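PDB 6XSO: cellulase from Uncultured bacterium, which probably hydrolyses internal beta-1,4-glucosidic bonds of cellulose and related plant polysaccharides, including xylan, as a broad-specificity family 5 endoglucanase. Local coordinates for residues I136-K147 and S201-S212; R227-N238 and D262-A270. All blocks are in the same frame, centred on the assembly; numbering follows the deposited sequence. Where two conformers were deposited one is given.

Interaction 1: residues I136-K147 and S201-S212; sequences IKADEANYNQNK and SAYNAINGYARS
The ring of Y143 presents its edge to the face of Y209 in a T-shaped stack that joins two neighbouring outer helices of the TIM barrel, 140-161 and 196-219. The ring centroids lie 4.8 Å apart with the planes at 75°, and Y143 CD1 stands over the middle of the Y209 ring. On the opposite face of Y209, I136 CG2 sits 3.8 Å from the ring centroid in a CH-pi contact, leaving the tyrosine sandwiched between a methyl and an aromatic edge. Y143 is a knob in the hole formed by A205, G208, Y209 and S212. Its CG is swung away from the backbone N (chi1 173°), which carries the ring onto the facing helix. G208 suits this place because, with no side chain, its CA can lie directly against the tyrosine face. Small A205 likewise lets the loop at A138 and D139 come close, and the two helix segments run in roughly the same direction, 26° apart, with axes 8.4 Å apart at their closest.

Polar groups frame this apolar centre. Y209 OH donates to N142 OD1 over 2.7 Å, and the same oxygen takes K137 N at 3.0 Å from above its carbonyl plane. N142 thereby ties the tyrosine hydroxyl to the loop leading into its own helix. At that helix's start D139 is the N-cap, accepting from N142 N, while S201 OG of the partner helix receives E140 N at 2.8 Å in a nearly straight bond. Nearby, N204 ND2 reaches E140 OE1 at 2.9 Å, lying above the carboxylate plane.

At the far end Y143 OH is hydrogen-bonded to S212 OG, which is also held by E151. A water bound to Y143 OH accepts from R211 NH2 at 2.7 Å.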
loop_
_atom_site.group_PDB
_atom_site.type_symbol
_atom_site.label_atom_id
_atom_site.label_comp_id
_atom_site.label_asym_id
_atom_site.label_seq_id
_atom_site.Cartn_x
_atom_site.Cartn_y
_atom_site.Cartn_z
ATOM N N ILE A 136 -12.693 -5.743 -7.894
ATOM C CA ILE A 136 -12.523 -4.305 -8.065
ATOM C C ILE A 136 -11.636 -4.117 -9.293
ATOM O O ILE A 136 -10.454 -4.470 -9.264
ATOM C CB ILE A 136 -11.911 -3.639 -6.829
ATOM C CG1 ILE A 136 -12.776 -3.912 -5.599
ATOM C CG2 ILE A 136 -11.743 -2.140 -7.067
ATOM C CD1 ILE A 136 -12.146 -3.433 -4.308
ATOM N N LYS A 137 -12.193 -3.580 -10.371
ATOM C CA LYS A 137 -11.442 -3.384 -11.605
ATOM C C LYS A 137 -11.535 -1.943 -12.084
ATOM O O LYS A 137 -12.558 -1.271 -11.904
ATOM C CB LYS A 137 -11.947 -4.301 -12.720
ATOM C CG LYS A 137 -11.888 -5.781 -12.370
ATOM C CD LYS A 137 -12.044 -6.623 -13.621
ATOM C CE LYS A 137 -11.948 -8.108 -13.372
ATOM N NZ LYS A 137 -10.640 -8.493 -12.788
ATOM N N ALA A 138 -10.455 -1.491 -12.728
ATOM C CA ALA A 138 -10.391 -0.160 -13.332
ATOM C C ALA A 138 -11.114 -0.225 -14.669
ATOM O O ALA A 138 -10.516 -0.302 -15.747
ATOM C CB ALA A 138 -8.944 0.294 -13.481
ATOM N N ASP A 139 -12.438 -0.231 -14.569
ATOM C CA ASP A 139 -13.349 -0.380 -15.695
ATOM C C ASP A 139 -14.611 0.322 -15.231
ATOM O O ASP A 139 -15.093 0.018 -14.135
ATOM C CB ASP A 139 -13.616 -1.849 -15.971
ATOM C CG ASP A 139 -14.608 -2.057 -17.096
ATOM O OD1 ASP A 139 -15.831 -1.825 -16.901
ATOM O OD2 ASP A 139 -14.180 -2.426 -18.213
ATOM N N GLU A 140 -15.085 1.317 -15.989
ATOM C CA GLU A 140 -16.159 2.161 -15.470
ATOM C C GLU A 140 -17.455 1.377 -15.279
ATOM O O GLU A 140 -18.253 1.704 -14.398
ATOM C CB GLU A 140 -16.376 3.394 -16.359
ATOM C CG GLU A 140 -17.220 4.452 -15.668
ATOM C CD GLU A 140 -17.266 5.754 -16.419
ATOM O OE1 GLU A 140 -16.508 5.894 -17.394
ATOM O OE2 GLU A 140 -18.095 6.602 -16.012
ATOM N N ALA A 141 -17.697 0.344 -16.086
ATOM C CA ALA A 141 -18.867 -0.499 -15.838
ATOM C C ALA A 141 -18.719 -1.275 -14.523
ATOM O O ALA A 141 -19.675 -1.426 -13.760
ATOM C CB ALA A 141 -19.124 -1.437 -17.022
ATOM N N ASN A 142 -17.516 -1.772 -14.242
ATOM C CA ASN A 142 -17.275 -2.421 -12.959
ATOM C C ASN A 142 -17.476 -1.440 -11.811
ATOM O O ASN A 142 -18.115 -1.775 -10.799
ATOM C CB ASN A 142 -15.839 -2.963 -12.964
ATOM C CG ASN A 142 -15.438 -3.630 -11.648
ATOM O OD1 ASN A 142 -15.131 -2.953 -10.670
ATOM N ND2 ASN A 142 -15.420 -4.960 -11.631
ATOM N N TYR A 143 -16.938 -0.225 -11.946
ATOM C CA TYR A 143 -17.155 0.788 -10.921
ATOM C C TYR A 143 -18.642 1.049 -10.702
ATOM O O TYR A 143 -19.117 1.068 -9.561
ATOM C CB TYR A 143 -16.420 2.097 -11.251
ATOM C CG TYR A 143 -16.804 3.189 -10.265
ATOM C CD1 TYR A 143 -16.436 3.104 -8.926
ATOM C CD2 TYR A 143 -17.538 4.290 -10.668
ATOM C CE1 TYR A 143 -16.810 4.082 -8.017
ATOM C CE2 TYR A 143 -17.899 5.270 -9.775
ATOM C CZ TYR A 143 -17.534 5.172 -8.456
ATOM O OH TYR A 143 -17.952 6.172 -7.584
ATOM N N ASN A 144 -19.401 1.281 -11.776
ATOM C CA ASN A 144 -20.816 1.584 -11.581
ATOM C C ASN A 144 -21.525 0.433 -10.886
ATOM O O ASN A 144 -22.411 0.644 -10.052
ATOM C CB ASN A 144 -21.488 1.893 -12.923
ATOM C CG ASN A 144 -21.041 3.225 -13.508
ATOM O OD1 ASN A 144 -20.570 4.112 -12.785
ATOM N ND2 ASN A 144 -21.200 3.378 -14.818
ATOM N N GLN A 145 -21.144 -0.796 -11.222
ATOM C CA GLN A 145 -21.800 -1.962 -10.648
ATOM C C GLN A 145 -21.460 -2.134 -9.172
ATOM O O GLN A 145 -22.327 -2.483 -8.366
ATOM C CB GLN A 145 -21.364 -3.212 -11.411
ATOM C CG GLN A 145 -21.846 -4.516 -10.805
ATOM C CD GLN A 145 -21.224 -5.733 -11.463
ATOM O OE1 GLN A 145 -21.535 -6.066 -12.612
ATOM N NE2 GLN A 145 -20.330 -6.398 -10.740
ATOM N N ASN A 146 -20.204 -1.884 -8.803
ATOM C CA ASN A 146 -19.682 -2.250 -7.489
ATOM C C ASN A 146 -19.521 -1.071 -6.536
ATOM O O ASN A 146 -19.115 -1.277 -5.380
ATOM C CB ASN A 146 -18.331 -2.947 -7.673
ATOM C CG ASN A 146 -18.473 -4.331 -8.249
ATOM O OD1 ASN A 146 -19.506 -4.966 -8.119
ATOM N ND2 ASN A 146 -17.432 -4.796 -8.907
ATOM N N LYS A 147 -19.847 0.144 -6.984
ATOM C CA LYS A 147 -19.698 1.335 -6.148
ATOM C C LYS A 147 -20.365 1.152 -4.788
ATOM O O LYS A 147 -19.774 1.448 -3.748
ATOM C CB LYS A 147 -20.308 2.529 -6.894
ATOM C CG LYS A 147 -20.518 3.784 -6.054
ATOM C CD LYS A 147 -21.115 4.940 -6.868
ATOM C CE LYS A 147 -21.598 6.051 -5.945
ATOM N NZ LYS A 147 -21.522 7.404 -6.561
ATOM N N SER A 201 -11.985 4.577 -19.813
ATOM C CA SER A 201 -12.847 3.924 -18.835
ATOM C C SER A 201 -12.086 3.647 -17.553
ATOM O O SER A 201 -12.611 3.830 -16.446
ATOM C CB SER A 201 -13.367 2.611 -19.432
ATOM O OG SER A 201 -14.325 1.986 -18.595
ATOM N N ALA A 202 -10.834 3.220 -17.700
ATOM C CA ALA A 202 -10.029 2.801 -16.560
ATOM C C ALA A 202 -9.724 3.965 -15.635
ATOM O O ALA A 202 -9.868 3.843 -14.414
ATOM C CB ALA A 202 -8.747 2.170 -17.081
ATOM N N TYR A 203 -9.337 5.114 -16.195
ATOM C CA TYR A 203 -9.039 6.260 -15.335
ATOM C C TYR A 203 -10.303 6.846 -14.725
ATOM O O TYR A 203 -10.282 7.290 -13.573
ATOM C CB TYR A 203 -8.171 7.286 -16.071
ATOM C CG TYR A 203 -6.858 6.678 -16.519
ATOM C CD1 TYR A 203 -5.978 6.102 -15.609
ATOM C CD2 TYR A 203 -6.496 6.664 -17.841
ATOM C CE1 TYR A 203 -4.796 5.529 -16.022
ATOM C CE2 TYR A 203 -5.308 6.093 -18.257
ATOM C CZ TYR A 203 -4.458 5.516 -17.342
ATOM O OH TYR A 203 -3.278 4.929 -17.740
ATOM N N ASN A 204 -11.429 6.818 -15.446
ATOM C CA ASN A 204 -12.688 7.203 -14.817
ATOM C C ASN A 204 -13.003 6.300 -13.623
ATOM O O ASN A 204 -13.507 6.771 -12.592
ATOM C CB ASN A 204 -13.833 7.117 -15.824
ATOM C CG ASN A 204 -13.860 8.287 -16.796
ATOM O OD1 ASN A 204 -13.070 9.232 -16.701
ATOM N ND2 ASN A 204 -14.777 8.222 -17.760
ATOM N N ALA A 205 -12.751 4.993 -13.763
ATOM C CA ALA A 205 -13.019 4.048 -12.674
ATOM C C ALA A 205 -12.082 4.269 -11.488
ATOM O O ALA A 205 -12.529 4.278 -10.338
ATOM C CB ALA A 205 -12.894 2.611 -13.178
ATOM N N ILE A 206 -10.776 4.418 -11.753
ATOM C CA ILE A 206 -9.833 4.742 -10.683
ATOM C C ILE A 206 -10.327 5.962 -9.924
ATOM O O ILE A 206 -10.381 5.975 -8.689
ATOM C CB ILE A 206 -8.419 4.973 -11.248
ATOM C CG1 ILE A 206 -7.805 3.660 -11.738
ATOM C CG2 ILE A 206 -7.549 5.667 -10.168
ATOM C CD1 ILE A 206 -7.370 2.724 -10.654
ATOM N N ASN A 207 -10.662 7.021 -10.656
ATOM C CA ASN A 207 -11.050 8.264 -10.007
ATOM C C ASN A 207 -12.371 8.113 -9.273
ATOM O O ASN A 207 -12.529 8.689 -8.195
ATOM C CB ASN A 207 -11.092 9.397 -11.021
ATOM C CG ASN A 207 -9.723 9.718 -11.582
ATOM O OD1 ASN A 207 -8.693 9.440 -10.948
ATOM N ND2 ASN A 207 -9.693 10.302 -12.767
ATOM N N GLY A 208 -13.276 7.292 -9.809
ATOM C CA GLY A 208 -14.529 7.018 -9.123
ATOM C C GLY A 208 -14.336 6.248 -7.833
ATOM O O GLY A 208 -14.899 6.611 -6.801
ATOM N N TYR A 209 -13.534 5.178 -7.871
ATOM C CA TYR A 209 -13.259 4.437 -6.641
ATOM C C TYR A 209 -12.566 5.327 -5.610
ATOM O O TYR A 209 -12.879 5.260 -4.410
ATOM C CB TYR A 209 -12.428 3.195 -6.951
ATOM C CG TYR A 209 -13.238 1.994 -7.422
ATOM C CD1 TYR A 209 -14.120 1.353 -6.556
ATOM C CD2 TYR A 209 -13.119 1.495 -8.725
ATOM C CE1 TYR A 209 -14.864 0.265 -6.958
ATOM C CE2 TYR A 209 -13.845 0.381 -9.129
ATOM C CZ TYR A 209 -14.715 -0.220 -8.242
ATOM O OH TYR A 209 -15.465 -1.330 -8.548
ATOM N N ALA A 210 -11.644 6.183 -6.056
ATOM C CA ALA A 210 -10.967 7.098 -5.137
ATOM C C ALA A 210 -11.960 8.034 -4.450
ATOM O O ALA A 210 -11.896 8.229 -3.229
ATOM C CB ALA A 210 -9.888 7.889 -5.883
ATOM N N ARG A 211 -12.881 8.629 -5.223
ATOM C CA ARG A 211 -13.936 9.476 -4.676
ATOM C C ARG A 211 -14.823 8.699 -3.712
ATOM O O ARG A 211 -15.160 9.181 -2.618
ATOM C CB ARG A 211 -14.843 9.963 -5.807
ATOM C CG ARG A 211 -14.388 11.125 -6.636
ATOM C CD ARG A 211 -15.603 11.756 -7.352
ATOM N NE ARG A 211 -16.455 10.807 -8.087
ATOM C CZ ARG A 211 -16.191 10.331 -9.308
ATOM N NH1 ARG A 211 -15.087 10.679 -9.949
ATOM N NH2 ARG A 211 -17.034 9.490 -9.895
ATOM N N SER A 212 -15.238 7.502 -4.125
ATOM C CA SER A 212 -16.111 6.690 -3.297
ATOM C C SER A 212 -15.455 6.374 -1.962
ATOM O O SER A 212 -16.119 6.413 -0.925
ATOM C CB SER A 212 -16.462 5.397 -4.028
ATOM O OG SER A 212 -17.539 5.579 -4.932
HETATM O O HOH W 1 -18.973 8.662 -8.236
#

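Interaction 2: residues R227-N238 and D262-A270; sequences RNLIVNTYAAAN and DHIAVQVHA
N228 OD1 accepts a hydrogen bond from H263 ND1 over 2.7 Å, lying almost exactly in the imidazole plane, and so fastens the entry to two adjacent parallel strands of the TIM barrel, 229-232 and 264-270. From there the backbones alternate donors and acceptors, from L229 N to H263 O through to T233 N to Q267 O. Beta-branched V231, I230 and I264 suit extended strands: on one face V231 CG1 meets I264 CD1 at 4.1 Å, and on the other I230 CG2 packs on CB of the unbranched Q267 at 3.5 Å. Beyond T233 segment 227-238 loops out and returns, and A236 O accepts from H269 N at 2.9 Å, in the carbonyl plane on a lone pair. N238 ND2 then reaches H269 O at 2.9 Å; its OD1 turns to S240.

Small A236 lays CB over the imidazole face of H269, 3.5 Å from the centroid. The ring edge is held by NE2 donating to Q267 OE1 at 2.8 Å, while ND1 bonds to E175. E175 and E308, which H269 also touches, stand where clan GH-A enzymes carry their catalytic glutamates, so fixing this histidine's rotation probably helps shape the active-site end of the barrel.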
loop_
_atom_site.group_PDB
_atom_site.type_symbol
_atom_site.label_atom_id
_atom_site.label_comp_id
_atom_site.label_asym_id
_atom_site.label_seq_id
_atom_site.Cartn_x
_atom_site.Cartn_y
_atom_site.Cartn_z
ATOM N N ARG A 227 -8.685 12.020 9.256
ATOM C CA ARG A 227 -7.699 10.956 9.109
ATOM C C ARG A 227 -6.952 11.093 7.785
ATOM O O ARG A 227 -7.519 11.503 6.770
ATOM C CB ARG A 227 -8.383 9.587 9.194
ATOM C CG ARG A 227 -7.399 8.418 9.186
ATOM C CD ARG A 227 -8.074 7.068 9.414
ATOM N NE ARG A 227 -8.920 7.133 10.607
ATOM C CZ ARG A 227 -8.482 7.168 11.861
ATOM N NH1 ARG A 227 -7.191 7.095 12.141
ATOM N NH2 ARG A 227 -9.366 7.278 12.840
ATOM N N ASN A 228 -5.674 10.751 7.801
ATOM C CA ASN A 228 -4.885 10.782 6.579
ATOM C C ASN A 228 -5.196 9.555 5.745
ATOM O O ASN A 228 -5.099 8.421 6.228
ATOM C CB ASN A 228 -3.428 10.933 6.959
ATOM C CG ASN A 228 -3.150 12.310 7.491
ATOM O OD1 ASN A 228 -3.615 13.299 6.922
ATOM N ND2 ASN A 228 -2.430 12.390 8.605
ATOM N N LEU A 229 -5.622 9.801 4.508
ATOM C CA LEU A 229 -6.079 8.776 3.590
ATOM C C LEU A 229 -5.194 8.757 2.352
ATOM O O LEU A 229 -4.545 9.749 2.004
ATOM C CB LEU A 229 -7.521 9.048 3.152
ATOM C CG LEU A 229 -8.554 9.302 4.245
ATOM C CD1 LEU A 229 -9.915 9.561 3.656
ATOM C CD2 LEU A 229 -8.592 8.105 5.161
ATOM N N ILE A 230 -5.151 7.605 1.700
ATOM C CA ILE A 230 -4.205 7.354 0.616
ATOM C C ILE A 230 -4.974 6.774 -0.558
ATOM O O ILE A 230 -5.764 5.838 -0.384
ATOM C CB ILE A 230 -3.126 6.342 1.059
ATOM C CG1 ILE A 230 -2.421 6.776 2.336
ATOM C CG2 ILE A 230 -2.145 6.080 -0.071
ATOM C CD1 ILE A 230 -1.820 5.597 3.070
ATOM N N VAL A 231 -4.755 7.334 -1.754
ATOM C CA VAL A 231 -5.347 6.815 -2.986
ATOM C C VAL A 231 -4.210 6.389 -3.913
ATOM O O VAL A 231 -3.168 7.057 -3.980
ATOM C CB VAL A 231 -6.297 7.820 -3.679
ATOM C CG1 VAL A 231 -7.503 8.074 -2.804
ATOM C CG2 VAL A 231 -5.593 9.107 -4.024
ATOM N N ASN A 232 -4.396 5.258 -4.596
ATOM C CA ASN A 232 -3.367 4.681 -5.447
ATOM C C ASN A 232 -3.626 4.984 -6.925
ATOM O O ASN A 232 -4.765 5.137 -7.379
ATOM C CB ASN A 232 -3.252 3.166 -5.237
ATOM C CG ASN A 232 -2.736 2.791 -3.857
ATOM O OD1 ASN A 232 -2.812 3.568 -2.919
ATOM N ND2 ASN A 232 -2.213 1.580 -3.739
ATOM N N THR A 233 -2.545 5.071 -7.682
ATOM C CA THR A 233 -2.688 5.207 -9.118
ATOM C C THR A 233 -3.157 3.885 -9.727
ATOM O O THR A 233 -3.078 2.821 -9.095
ATOM C CB THR A 233 -1.334 5.546 -9.724
ATOM O OG1 THR A 233 -0.405 4.537 -9.324
ATOM C CG2 THR A 233 -0.842 6.907 -9.272
ATOM N N TYR A 234 -3.624 3.955 -10.975
ATOM C CA TYR A 234 -3.839 2.780 -11.810
ATOM C C TYR A 234 -2.681 1.808 -11.650
ATOM O O TYR A 234 -1.528 2.180 -11.873
ATOM C CB TYR A 234 -3.985 3.184 -13.321
ATOM C CG TYR A 234 -4.170 1.944 -14.164
ATOM C CD1 TYR A 234 -3.096 1.247 -14.655
ATOM C CD2 TYR A 234 -5.446 1.428 -14.406
ATOM C CE1 TYR A 234 -3.268 0.049 -15.346
ATOM C CE2 TYR A 234 -5.613 0.257 -15.098
ATOM C CZ TYR A 234 -4.523 -0.429 -15.557
ATOM O OH TYR A 234 -4.722 -1.611 -16.232
ATOM N N ALA A 235 -2.972 0.560 -11.263
ATOM C CA ALA A 235 -1.998 -0.522 -11.098
ATOM C C ALA A 235 -0.921 -0.234 -10.046
ATOM O O ALA A 235 0.059 -0.995 -9.931
ATOM C CB ALA A 235 -1.332 -0.934 -12.420
ATOM N N ALA A 236 -1.087 0.833 -9.255
ATOM C CA ALA A 236 0.011 1.384 -8.459
ATOM C C ALA A 236 1.241 1.675 -9.333
ATOM O O ALA A 236 2.383 1.692 -8.869
ATOM C CB ALA A 236 0.327 0.501 -7.248
ATOM N N ALA A 237 1.012 1.929 -10.623
ATOM C CA ALA A 237 2.084 2.262 -11.544
ATOM C C ALA A 237 2.692 3.611 -11.177
ATOM O O ALA A 237 2.013 4.513 -10.680
ATOM C CB ALA A 237 1.545 2.297 -12.980
ATOM N N ASN A 238 3.988 3.755 -11.431
ATOM C CA ASN A 238 4.727 4.910 -10.928
ATOM C C ASN A 238 5.175 5.885 -12.010
ATOM O O ASN A 238 5.808 6.896 -11.684
ATOM C CB ASN A 238 5.925 4.459 -10.094
ATOM C CG ASN A 238 6.903 3.627 -10.885
ATOM O OD1 ASN A 238 7.288 3.967 -12.015
ATOM N ND2 ASN A 238 7.344 2.531 -10.275
ATOM N N ASP A 262 -5.325 18.577 2.779
ATOM C CA ASP A 262 -4.297 18.444 3.800
ATOM C C ASP A 262 -4.206 17.054 4.400
ATOM O O ASP A 262 -3.282 16.798 5.172
ATOM C CB ASP A 262 -4.518 19.446 4.926
ATOM C CG ASP A 262 -4.385 20.856 4.470
ATOM O OD1 ASP A 262 -3.631 21.103 3.517
ATOM O OD2 ASP A 262 -5.033 21.718 5.082
ATOM N N HIS A 263 -5.109 16.145 4.047
ATOM C CA HIS A 263 -5.163 14.824 4.656
ATOM C C HIS A 263 -5.279 13.740 3.603
ATOM O O HIS A 263 -5.929 12.715 3.816
ATOM C CB HIS A 263 -6.286 14.727 5.688
ATOM C CG HIS A 263 -6.092 15.625 6.861
ATOM N ND1 HIS A 263 -5.046 15.473 7.744
ATOM C CD2 HIS A 263 -6.808 16.688 7.302
ATOM C CE1 HIS A 263 -5.119 16.407 8.676
ATOM N NE2 HIS A 263 -6.181 17.159 8.427
ATOM N N ILE A 264 -4.583 13.928 2.480
ATOM C CA ILE A 264 -4.598 13.001 1.352
ATOM C C ILE A 264 -3.176 12.792 0.839
ATOM O O ILE A 264 -2.382 13.737 0.754
ATOM C CB ILE A 264 -5.539 13.530 0.246
ATOM C CG1 ILE A 264 -5.745 12.474 -0.835
ATOM C CG2 ILE A 264 -4.983 14.819 -0.385
ATOM C CD1 ILE A 264 -6.489 11.268 -0.358
ATOM N N ALA A 265 -2.862 11.540 0.512
ATOM C CA ALA A 265 -1.599 11.168 -0.096
ATOM C C ALA A 265 -1.865 10.249 -1.280
ATOM O O ALA A 265 -2.925 9.621 -1.377
ATOM C CB ALA A 265 -0.699 10.435 0.900
ATOM N N VAL A 266 -0.891 10.177 -2.192
ATOM C CA VAL A 266 -0.961 9.308 -3.365
ATOM C C VAL A 266 0.084 8.215 -3.220
ATOM O O VAL A 266 1.216 8.476 -2.789
ATOM C CB VAL A 266 -0.760 10.100 -4.672
ATOM C CG1 VAL A 266 -0.559 9.174 -5.889
ATOM C CG2 VAL A 266 -1.946 11.037 -4.889
ATOM N N GLN A 267 -0.289 6.993 -3.587
ATOM C CA GLN A 267 0.621 5.862 -3.479
ATOM C C GLN A 267 0.868 5.189 -4.822
ATOM O O GLN A 267 -0.051 4.984 -5.622
ATOM C CB GLN A 267 0.100 4.820 -2.455
ATOM C CG GLN A 267 0.848 3.478 -2.506
ATOM C CD GLN A 267 0.441 2.460 -1.451
ATOM O OE1 GLN A 267 0.861 1.310 -1.514
ATOM N NE2 GLN A 267 -0.347 2.882 -0.473
ATOM N N VAL A 268 2.140 4.838 -5.030
ATOM C CA VAL A 268 2.607 4.022 -6.131
ATOM C C VAL A 268 3.499 2.926 -5.553
ATOM O O VAL A 268 3.908 2.978 -4.391
ATOM C CB VAL A 268 3.402 4.846 -7.149
ATOM C CG1 VAL A 268 2.570 6.028 -7.651
ATOM C CG2 VAL A 268 4.723 5.346 -6.541
ATOM N N HIS A 269 3.785 1.925 -6.388
ATOM C CA HIS A 269 4.737 0.866 -6.055
ATOM C C HIS A 269 5.901 0.934 -7.032
ATOM O O HIS A 269 5.782 1.494 -8.125
ATOM C CB HIS A 269 4.061 -0.502 -6.129
ATOM C CG HIS A 269 2.927 -0.647 -5.161
ATOM N ND1 HIS A 269 1.985 -1.650 -5.250
ATOM C CD2 HIS A 269 2.581 0.102 -4.090
ATOM C CE1 HIS A 269 1.109 -1.516 -4.268
ATOM N NE2 HIS A 269 1.431 -0.444 -3.568
ATOM N N ALA A 270 7.056 0.401 -6.618
ATOM C CA ALA A 270 8.233 0.451 -7.484
ATOM C C ALA A 270 9.111 -0.769 -7.261
ATOM O O ALA A 270 9.603 -0.995 -6.147
ATOM C CB ALA A 270 9.055 1.709 -7.201
#

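The two contacts lie in successive layers of one TIM barrel. Interaction 2 is buried in the parallel sheet and relies on regular backbone bonding, with aliphatic side chains on both faces of the strands and amide-imidazole pairs at both ends, that of Q267 and H269 at the probable catalytic end. Interaction 1, partly buried in the helical shell, relies instead on side chains: an aromatic stack inside, with amides, hydroxyls, charged groups and a water toward the rim. Helix 196-219 is followed in the chain by strand 229-232. The layers also meet: A210 CB packs on V231 CG1 at 3.9 Å, and Y234 lodges against A138, Y203 and I206, joining the loop after the strand to helix 196-219 and the loop before helix 140-161.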